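Probable methyltransferase (Bordetella pertussis, PDB 3KTY) probably transfers methyl groups from S-adenosylmethionine to RNA as a member of the TrmH family, this chain being its SpoU-type methyltransferase domain. Local coordinates at residues A[48-53]-A[64-69]; A[11-16]-A[163-168]; A[70-73]-A[77-80]; A[123-128]-A[159-164]. All blocks are in the same frame, centred on the assembly; numbering follows the deposited sequence.

Contact 1: A[48-53]-A[64-69]; sequences DMTAQP and DVLERA
The carbonyl oxygen of Thr50 rests against the branched end of Leu66, with Leu66 CD2 3.5 Å and Leu66 CG 3.7 Å from Thr50 O. This is van der Waals contact with a polar atom. The approach is reciprocated: Leu66 O lies 3.6 Å from Thr50 CB, and the two side chains lie alongside one another, pointing opposite ways. Leu66 keeps CG anti to its backbone N (chi1 -177°), which carries the methyls out from the helix to the Thr50 backbone, and Leu66 CD1 also reaches Thr50 CB at 3.9 Å. In the parallel alpha/beta fold these residues belong to the connection between neighbouring strands 39-42 and 70-72, a beta-alpha-beta crossover containing helices 53-59 and 63-67. Segment 48-53 leads into the first of these helices and 64-69 carries the second on toward strand 70-72. With Thr50 OG1 between the backbone N and the carbonyl carbon (chi1 66°), CG2 stands anti to the carbonyl carbon and meets Ala69 CB at 4.2 Å. Helix 21-33 adds Val24 to both Thr50 and Leu66, while Val56 and Ala59 of helix 53-59 also touch Leu66, burying it although Thr50 and Ala69 remain partly exposed.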
# COMPACT_ATOMS: atom_id res chain seq x y z
N ASP A 48 -26.92 0.95 -5.23
CA ASP A 48 -26.26 1.53 -6.40
C ASP A 48 -25.07 2.39 -5.99
O ASP A 48 -24.73 3.35 -6.67
CB ASP A 48 -27.26 2.32 -7.26
CG ASP A 48 -28.35 1.42 -7.86
OD1 ASP A 48 -27.98 0.44 -8.55
OD2 ASP A 48 -29.56 1.68 -7.63
N MSE A 49 -24.48 2.03 -4.85
CA MSE A 49 -23.19 2.54 -4.41
C MSE A 49 -22.16 2.62 -5.52
O MSE A 49 -21.46 3.61 -5.65
CB MSE A 49 -22.61 1.60 -3.37
CG MSE A 49 -23.14 1.81 -2.00
SE MSE A 49 -22.01 3.11 -1.14
CE MSE A 49 -23.16 3.63 0.35
N THR A 50 -22.02 1.54 -6.29
CA THR A 50 -20.98 1.46 -7.30
C THR A 50 -21.33 2.33 -8.52
O THR A 50 -20.49 2.55 -9.42
CB THR A 50 -20.70 0.00 -7.72
OG1 THR A 50 -21.85 -0.54 -8.38
CG2 THR A 50 -20.38 -0.85 -6.51
N ALA A 51 -22.56 2.83 -8.56
CA ALA A 51 -22.92 3.76 -9.61
C ALA A 51 -22.78 5.23 -9.17
O ALA A 51 -22.79 6.13 -10.02
CB ALA A 51 -24.32 3.46 -10.14
N GLN A 52 -22.63 5.47 -7.87
CA GLN A 52 -22.41 6.84 -7.35
C GLN A 52 -21.25 7.55 -8.04
O GLN A 52 -20.18 6.95 -8.23
CB GLN A 52 -22.14 6.82 -5.84
CG GLN A 52 -23.23 6.18 -5.00
CD GLN A 52 -24.41 7.09 -4.74
OE1 GLN A 52 -24.90 7.16 -3.62
NE2 GLN A 52 -24.87 7.80 -5.77
N PRO A 53 -21.44 8.83 -8.41
CA PRO A 53 -20.46 9.63 -9.18
C PRO A 53 -19.06 9.67 -8.55
O PRO A 53 -18.08 9.56 -9.30
CB PRO A 53 -21.09 11.03 -9.22
CG PRO A 53 -22.55 10.79 -9.05
CD PRO A 53 -22.68 9.59 -8.14
N ASP A 64 -14.38 -0.93 -15.01
CA ASP A 64 -14.82 -2.30 -15.23
C ASP A 64 -14.90 -3.13 -13.94
O ASP A 64 -15.83 -3.88 -13.75
CB ASP A 64 -13.89 -2.98 -16.25
CG ASP A 64 -12.42 -3.09 -15.76
OD1 ASP A 64 -11.65 -3.90 -16.35
OD2 ASP A 64 -12.05 -2.38 -14.79
N VAL A 65 -13.91 -3.02 -13.06
CA VAL A 65 -13.92 -3.78 -11.83
C VAL A 65 -15.11 -3.31 -11.01
O VAL A 65 -15.80 -4.10 -10.34
CB VAL A 65 -12.59 -3.59 -11.04
CG1 VAL A 65 -12.71 -4.02 -9.58
CG2 VAL A 65 -11.48 -4.33 -11.71
N LEU A 66 -15.34 -2.01 -11.12
CA LEU A 66 -16.34 -1.29 -10.36
C LEU A 66 -17.74 -1.64 -10.82
O LEU A 66 -18.62 -1.84 -10.01
CB LEU A 66 -16.13 0.20 -10.54
CG LEU A 66 -17.12 1.02 -9.72
CD1 LEU A 66 -16.95 0.79 -8.21
CD2 LEU A 66 -17.02 2.52 -10.08
N GLU A 67 -17.93 -1.73 -12.14
CA GLU A 67 -19.20 -2.14 -12.71
C GLU A 67 -19.55 -3.55 -12.27
O GLU A 67 -20.60 -3.79 -11.72
CB GLU A 67 -19.14 -2.10 -14.23
CG GLU A 67 -19.44 -0.77 -14.83
CD GLU A 67 -18.80 -0.60 -16.20
OE1 GLU A 67 -17.93 -1.42 -16.57
OE2 GLU A 67 -19.16 0.38 -16.91
N ARG A 68 -18.63 -4.48 -12.52
CA ARG A 68 -18.85 -5.90 -12.22
C ARG A 68 -18.95 -6.26 -10.75
O ARG A 68 -19.22 -7.41 -10.43
CB ARG A 68 -17.74 -6.76 -12.85
CG ARG A 68 -17.75 -6.74 -14.39
CD ARG A 68 -16.67 -7.67 -14.98
NE ARG A 68 -15.30 -7.18 -14.74
CZ ARG A 68 -14.49 -7.54 -13.73
NH1 ARG A 68 -13.28 -7.01 -13.67
NH2 ARG A 68 -14.88 -8.41 -12.79
N ALA A 69 -18.69 -5.31 -9.84
CA ALA A 69 -18.74 -5.60 -8.41
C ALA A 69 -20.11 -6.14 -7.97
O ALA A 69 -21.14 -5.59 -8.32
CB ALA A 69 -18.42 -4.36 -7.62

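Contact 2: A[11-16]-A[163-168]; sequences VRFIMT and LAAWEL
Strand 11-16 and helix 163-168 run nearly antiparallel, their segment axes inclined at 169° and 10.8 Å apart, so that Val11 faces Leu168 and Phe13 faces Ala165. Contact is made entirely by hydrocarbon. Leu168 reaches down from the helix with its CD1 methyl, which touches two side chains of the strand: Val11 CG1 at 3.9 Å and Phe13 CZ, also at 3.9 Å. The Val11 methyl comes to it at a slant, whereas the Phe13 and Leu168 side chains point at one another across the interface. Phe13 carries its ring beside the backbone N (chi1 -56°), and its far end, CE1 and CZ, is what arrives at the helix. There Ala165 CB lies 3.9 Å from Phe13 CZ, oblique to the ring as is the leucine methyl. The small alanine probably leaves room for the ring between the two backbones. Strand 11-16 is an interior strand in the parallel sheet of this SPOUT-type alpha/beta domain, between 39-42 and 121-125, and the last helix of the domain construct, 157-172, packs along one face, antiparallel to the strand. Phe36 meets the Phe13 ring edge-to-face, and Ala109 of helix 102-115 touches Leu168. On another side of the same helix, at the subunit interface, Trp166 NE1 is hydrogen-bonded to Glu167 OE2 of the second subunit.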
# COMPACT_ATOMS: atom_id res chain seq x y z
N VAL A 11 -9.31 -14.91 -6.31
CA VAL A 11 -9.24 -14.11 -5.11
C VAL A 11 -10.32 -13.04 -5.10
O VAL A 11 -10.49 -12.32 -6.09
CB VAL A 11 -7.81 -13.45 -4.94
CG1 VAL A 11 -7.82 -12.49 -3.79
CG2 VAL A 11 -6.71 -14.55 -4.74
N ARG A 12 -10.98 -12.87 -3.96
CA ARG A 12 -12.04 -11.85 -3.84
C ARG A 12 -11.85 -10.95 -2.68
O ARG A 12 -11.46 -11.43 -1.61
CB ARG A 12 -13.38 -12.53 -3.60
CG ARG A 12 -13.93 -13.00 -4.87
CD ARG A 12 -14.28 -14.40 -4.73
NE ARG A 12 -15.70 -14.47 -4.62
CZ ARG A 12 -16.48 -15.09 -5.49
NH1 ARG A 12 -15.98 -15.71 -6.55
NH2 ARG A 12 -17.76 -15.07 -5.28
N PHE A 13 -12.18 -9.67 -2.85
CA PHE A 13 -12.10 -8.69 -1.76
C PHE A 13 -13.47 -8.18 -1.39
O PHE A 13 -14.19 -7.59 -2.20
CB PHE A 13 -11.19 -7.51 -2.14
CG PHE A 13 -9.80 -7.93 -2.55
CD1 PHE A 13 -8.75 -7.84 -1.66
CD2 PHE A 13 -9.56 -8.48 -3.79
CE1 PHE A 13 -7.47 -8.25 -2.01
CE2 PHE A 13 -8.30 -8.88 -4.15
CZ PHE A 13 -7.26 -8.78 -3.27
N ILE A 14 -13.82 -8.39 -0.13
CA ILE A 14 -15.12 -8.10 0.39
C ILE A 14 -15.13 -6.94 1.38
O ILE A 14 -14.57 -7.03 2.46
CB ILE A 14 -15.74 -9.36 1.02
CG1 ILE A 14 -15.67 -10.48 -0.01
CG2 ILE A 14 -17.21 -9.07 1.45
CD1 ILE A 14 -16.30 -11.79 0.44
N MSE A 15 -15.80 -5.86 0.99
CA MSE A 15 -15.97 -4.73 1.89
C MSE A 15 -17.33 -4.75 2.58
O MSE A 15 -18.36 -4.71 1.92
CB MSE A 15 -15.89 -3.43 1.09
CG MSE A 15 -14.52 -3.11 0.51
SE MSE A 15 -14.75 -1.59 -0.71
CE MSE A 15 -14.70 -0.09 0.59
N THR A 16 -17.34 -4.80 3.90
CA THR A 16 -18.62 -4.75 4.60
C THR A 16 -19.07 -3.35 5.08
O THR A 16 -18.31 -2.58 5.67
CB THR A 16 -18.67 -5.71 5.79
OG1 THR A 16 -17.80 -5.22 6.82
CG2 THR A 16 -18.26 -7.12 5.37
N LEU A 163 -2.46 -2.79 0.63
CA LEU A 163 -1.47 -3.64 1.28
C LEU A 163 -1.85 -5.12 1.09
O LEU A 163 -1.03 -5.91 0.67
CB LEU A 163 -1.27 -3.28 2.76
CG LEU A 163 -0.62 -1.94 2.92
CD1 LEU A 163 -0.21 -1.73 4.34
CD2 LEU A 163 0.58 -1.87 2.01
N ALA A 164 -3.08 -5.50 1.40
CA ALA A 164 -3.50 -6.90 1.26
C ALA A 164 -3.33 -7.43 -0.15
O ALA A 164 -2.82 -8.54 -0.39
CB ALA A 164 -4.94 -7.03 1.67
N ALA A 165 -3.76 -6.62 -1.10
CA ALA A 165 -3.68 -7.00 -2.48
C ALA A 165 -2.22 -7.05 -2.95
O ALA A 165 -1.88 -7.86 -3.80
CB ALA A 165 -4.51 -6.04 -3.35
N TRP A 166 -1.37 -6.18 -2.41
CA TRP A 166 0.06 -6.27 -2.75
C TRP A 166 0.64 -7.60 -2.21
O TRP A 166 1.24 -8.37 -2.94
CB TRP A 166 0.83 -4.98 -2.29
CG TRP A 166 2.21 -5.26 -2.03
CD1 TRP A 166 2.79 -5.37 -0.83
CD2 TRP A 166 3.21 -5.58 -3.01
NE1 TRP A 166 4.11 -5.73 -0.97
CE2 TRP A 166 4.39 -5.86 -2.31
CE3 TRP A 166 3.21 -5.67 -4.41
CZ2 TRP A 166 5.58 -6.24 -2.94
CZ3 TRP A 166 4.39 -6.03 -5.05
CH2 TRP A 166 5.55 -6.30 -4.31
N GLU A 167 0.41 -7.90 -0.94
CA GLU A 167 0.86 -9.19 -0.36
C GLU A 167 0.39 -10.42 -1.13
O GLU A 167 1.16 -11.35 -1.41
CB GLU A 167 0.34 -9.28 1.07
CG GLU A 167 1.18 -8.32 2.02
CD GLU A 167 2.65 -8.75 2.22
OE1 GLU A 167 2.99 -9.92 1.93
OE2 GLU A 167 3.47 -7.93 2.67
N LEU A 168 -0.88 -10.39 -1.51
CA LEU A 168 -1.46 -11.46 -2.27
C LEU A 168 -0.85 -11.55 -3.64
O LEU A 168 -0.53 -12.61 -4.12
CB LEU A 168 -2.97 -11.27 -2.38
CG LEU A 168 -3.68 -11.71 -1.10
CD1 LEU A 168 -5.13 -11.30 -1.19
CD2 LEU A 168 -3.54 -13.22 -0.96

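Contact 3: A[70-73]-A[77-80]; sequences AVHD and EALA
On the way to His72, the residue that meets Glu77 and Ala78, strand 70-72 begins at Ala70, whose backbone is hydrogen-bonded to Leu39 and Leu41 of the neighbouring strand. Val71 follows, its side chain against Pro44. His72 carries the contact: its ring is set beside the backbone N (chi1 -52°), and Glu77 places its CG over one face of it. The closest pair is His72 ND1 with Glu77 CG, 3.2 Å apart, a tight approach, and His72 CE1 is 3.7 Å from the same Glu77 CG. It is the aliphatic part of the glutamate that covers the imidazole. The glutamate chain bends at chi2 (69°), and the carboxylate plane stands 64° from the ring plane. His72 ND1 and Glu77 OE2 remain 4.6 Å from each other, too far for a salt bridge, although the acid could still favour a protonated imidazole slightly. Toward the sheet, His72 CD2 meets Ala78 CB at 3.8 Å, oblique to the ring. Past Asp73, Thr74 OG1 is hydrogen-bonded to Glu77 N, fixing the first turn of the short helix. Val40 of the neighbouring strand 39-42 touches both His72 and Ala78, closing the packing on the sheet side. Such tight strand-to-helix turns are a feature of parallel alpha/beta folds; here helix 75-79 starts the crossover from edge strand 70-72 to strand 84-89, beyond strands 39-42, 11-16 and 121-125.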
# COMPACT_ATOMS: atom_id res chain seq x y z
N ALA A 70 -20.10 -7.20 -7.20
CA ALA A 70 -21.32 -7.82 -6.73
C ALA A 70 -21.73 -7.16 -5.41
O ALA A 70 -20.87 -6.86 -4.59
CB ALA A 70 -21.06 -9.32 -6.53
N VAL A 71 -23.03 -6.92 -5.22
CA VAL A 71 -23.52 -6.40 -3.94
C VAL A 71 -24.49 -7.40 -3.32
O VAL A 71 -25.49 -7.73 -3.94
CB VAL A 71 -24.32 -5.06 -4.11
CG1 VAL A 71 -24.79 -4.53 -2.75
CG2 VAL A 71 -23.53 -4.02 -4.82
N HIS A 72 -24.24 -7.79 -2.07
CA HIS A 72 -25.14 -8.62 -1.29
C HIS A 72 -25.53 -7.91 -0.04
O HIS A 72 -24.88 -6.97 0.35
CB HIS A 72 -24.43 -9.89 -0.91
CG HIS A 72 -23.82 -10.57 -2.08
ND1 HIS A 72 -24.58 -11.10 -3.10
CD2 HIS A 72 -22.53 -10.78 -2.42
CE1 HIS A 72 -23.79 -11.64 -4.01
NE2 HIS A 72 -22.53 -11.44 -3.63
N ASP A 73 -26.62 -8.34 0.58
CA ASP A 73 -27.03 -7.78 1.85
C ASP A 73 -26.34 -8.46 3.02
O ASP A 73 -26.27 -7.92 4.12
CB ASP A 73 -28.54 -7.93 2.04
CG ASP A 73 -29.35 -7.05 1.07
OD1 ASP A 73 -28.80 -6.08 0.51
OD2 ASP A 73 -30.56 -7.33 0.89
N GLU A 77 -24.05 -14.65 2.12
CA GLU A 77 -24.13 -14.69 0.67
C GLU A 77 -22.74 -14.53 -0.01
O GLU A 77 -22.36 -15.30 -0.92
CB GLU A 77 -25.06 -13.61 0.17
CG GLU A 77 -25.37 -13.71 -1.34
CD GLU A 77 -26.24 -14.97 -1.69
OE1 GLU A 77 -26.68 -15.71 -0.76
OE2 GLU A 77 -26.52 -15.21 -2.88
N ALA A 78 -21.98 -13.52 0.45
CA ALA A 78 -20.65 -13.23 -0.12
C ALA A 78 -19.63 -14.38 0.11
O ALA A 78 -18.78 -14.67 -0.74
CB ALA A 78 -20.13 -11.90 0.37
N LEU A 79 -19.77 -15.06 1.24
CA LEU A 79 -18.93 -16.22 1.55
C LEU A 79 -19.36 -17.56 0.95
O LEU A 79 -18.57 -18.51 0.91
CB LEU A 79 -18.74 -16.36 3.05
CG LEU A 79 -18.02 -15.12 3.58
CD1 LEU A 79 -17.67 -15.20 5.04
CD2 LEU A 79 -16.78 -14.90 2.74
N ALA A 80 -20.59 -17.65 0.44
CA ALA A 80 -21.02 -18.97 -0.04
C ALA A 80 -19.99 -19.63 -0.96
O ALA A 80 -19.67 -20.78 -0.75
CB ALA A 80 -22.41 -18.93 -0.69

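Contact 4: A[123-128]-A[159-164]; sequences IVLGTE and QALQLA
Leu125 and Leu161 meet at an oblique angle at the centre of this strand-helix interface, part of the layer that the last helix of the domain construct, 157-172, forms on the parallel sheet of the SPOUT-type methyltransferase fold. Their methyls are pressed together, Leu125 CD1 to Leu161 CD2 at 3.3 Å, unusually close for two methyl carbons and doubtful in detail, since the closeness may partly reflect the model. Leu125 straddles the other leucine's branch point, since its CD2 also lies 3.5 Å from Leu161 CG. Leu161 has a chi1 of -97°, well off a staggered value. Alanines on the same helix take up the sides: Ala160 CB lies 4.0 Å from Leu125 CD2, and Ala164 CB lies 4.4 Å from Ile123 CG2. All this is apolar and largely buried. Strand 123-125 and helix 159-164 are antiparallel, at 167°, with 10.1 Å between their axes. Farther out, Val157 adds to the packing of Leu125, and Phe86 and Leu88 of strand 84-89 touch Ile123. On the helix, Gln159 OE1 is hydrogen-bonded to Arg29 NH1 of the second subunit. The strand itself is tied to strand 11-16, where Leu125 O takes a hydrogen bond from Thr16 OG1.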
# COMPACT_ATOMS: atom_id res chain seq x y z
N ILE A 123 -10.54 -12.00 1.07
CA ILE A 123 -10.16 -11.06 2.10
C ILE A 123 -11.36 -10.23 2.47
O ILE A 123 -11.97 -9.62 1.60
CB ILE A 123 -9.10 -10.10 1.57
CG1 ILE A 123 -7.94 -10.91 1.02
CG2 ILE A 123 -8.58 -9.21 2.72
CD1 ILE A 123 -7.29 -11.76 2.08
N VAL A 124 -11.67 -10.18 3.75
CA VAL A 124 -12.84 -9.48 4.27
C VAL A 124 -12.52 -8.26 5.14
O VAL A 124 -11.94 -8.40 6.21
CB VAL A 124 -13.70 -10.46 5.13
CG1 VAL A 124 -15.01 -9.79 5.61
CG2 VAL A 124 -14.00 -11.74 4.36
N LEU A 125 -12.94 -7.08 4.69
CA LEU A 125 -12.71 -5.83 5.44
C LEU A 125 -13.96 -5.14 5.95
O LEU A 125 -14.94 -5.00 5.23
CB LEU A 125 -12.07 -4.81 4.53
CG LEU A 125 -10.77 -5.18 3.87
CD1 LEU A 125 -11.07 -5.88 2.54
CD2 LEU A 125 -9.93 -3.89 3.68
N GLY A 126 -13.87 -4.63 7.17
CA GLY A 126 -14.87 -3.71 7.70
C GLY A 126 -14.53 -2.28 7.33
O GLY A 126 -13.71 -2.05 6.46
N THR A 127 -15.16 -1.30 7.95
CA THR A 127 -14.70 0.07 7.80
C THR A 127 -14.44 0.67 9.18
O THR A 127 -14.86 0.08 10.18
CB THR A 127 -15.69 0.94 7.00
OG1 THR A 127 -16.94 0.97 7.70
CG2 THR A 127 -15.90 0.36 5.60
N GLU A 128 -13.75 1.81 9.22
CA GLU A 128 -13.28 2.42 10.48
C GLU A 128 -14.33 2.35 11.58
O GLU A 128 -14.06 1.93 12.72
CB GLU A 128 -12.87 3.87 10.23
CG GLU A 128 -11.65 4.03 9.34
CD GLU A 128 -11.32 5.49 9.07
OE1 GLU A 128 -12.14 6.36 9.41
OE2 GLU A 128 -10.24 5.76 8.50
N GLN A 159 -6.44 1.67 1.78
CA GLN A 159 -5.01 1.48 2.02
C GLN A 159 -4.77 0.09 2.59
O GLN A 159 -3.95 -0.67 2.06
CB GLN A 159 -4.50 2.58 2.92
CG GLN A 159 -4.57 3.94 2.22
CD GLN A 159 -4.62 5.13 3.18
OE1 GLN A 159 -4.31 5.00 4.37
NE2 GLN A 159 -5.01 6.30 2.65
N ALA A 160 -5.54 -0.28 3.60
CA ALA A 160 -5.57 -1.66 4.04
C ALA A 160 -5.69 -2.58 2.82
O ALA A 160 -4.91 -3.52 2.67
CB ALA A 160 -6.69 -1.92 5.01
N LEU A 161 -6.63 -2.28 1.94
CA LEU A 161 -6.85 -3.11 0.75
C LEU A 161 -5.63 -3.18 -0.16
O LEU A 161 -5.28 -4.25 -0.69
CB LEU A 161 -8.05 -2.63 -0.06
CG LEU A 161 -9.30 -3.40 0.27
CD1 LEU A 161 -10.39 -3.07 -0.72
CD2 LEU A 161 -8.98 -4.85 0.22
N GLN A 162 -5.00 -2.04 -0.40
CA GLN A 162 -3.85 -2.06 -1.27
C GLN A 162 -2.72 -2.96 -0.67
O GLN A 162 -2.12 -3.79 -1.37
CB GLN A 162 -3.36 -0.64 -1.54
CG GLN A 162 -2.50 -0.53 -2.78
CD GLN A 162 -2.00 0.88 -2.99
OE1 GLN A 162 -1.36 1.18 -4.01
NE2 GLN A 162 -2.29 1.76 -2.03
N LEU A 163 -2.46 -2.79 0.63
CA LEU A 163 -1.47 -3.64 1.28
C LEU A 163 -1.85 -5.12 1.09
O LEU A 163 -1.03 -5.91 0.67
CB LEU A 163 -1.27 -3.28 2.76
CG LEU A 163 -0.62 -1.94 2.92
CD1 LEU A 163 -0.21 -1.73 4.34
CD2 LEU A 163 0.58 -1.87 2.01
N ALA A 164 -3.08 -5.50 1.40
CA ALA A 164 -3.50 -6.90 1.26
C ALA A 164 -3.33 -7.43 -0.15
O ALA A 164 -2.82 -8.54 -0.39
CB ALA A 164 -4.94 -7.03 1.67

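Overall arrangement
Contacts 2 and 4 form the buried centre: both hold helix 157-172 on the sheet, through neighbouring strands 11-16 and 121-125, and they share Leu163 and Ala164. They join directly, Phe13 CD1 packing 3.5 Å from Leu161 CD2, and both reach the second subunit through that helix. Contacts 1 and 3 are more peripheral, adjoining in sequence, with centres about 15 Å apart, and no other chain of the assembly touches them. Their chemistry is more mixed: backbone carbonyls against aliphatic carbons in contact 1, an imidazole beneath a glutamate in contact 3, against pure hydrocarbon in the core. Contact 3 still reaches inward, Ala78 CB meeting Ile14 CD1 of contact 2 at 3.8 Å.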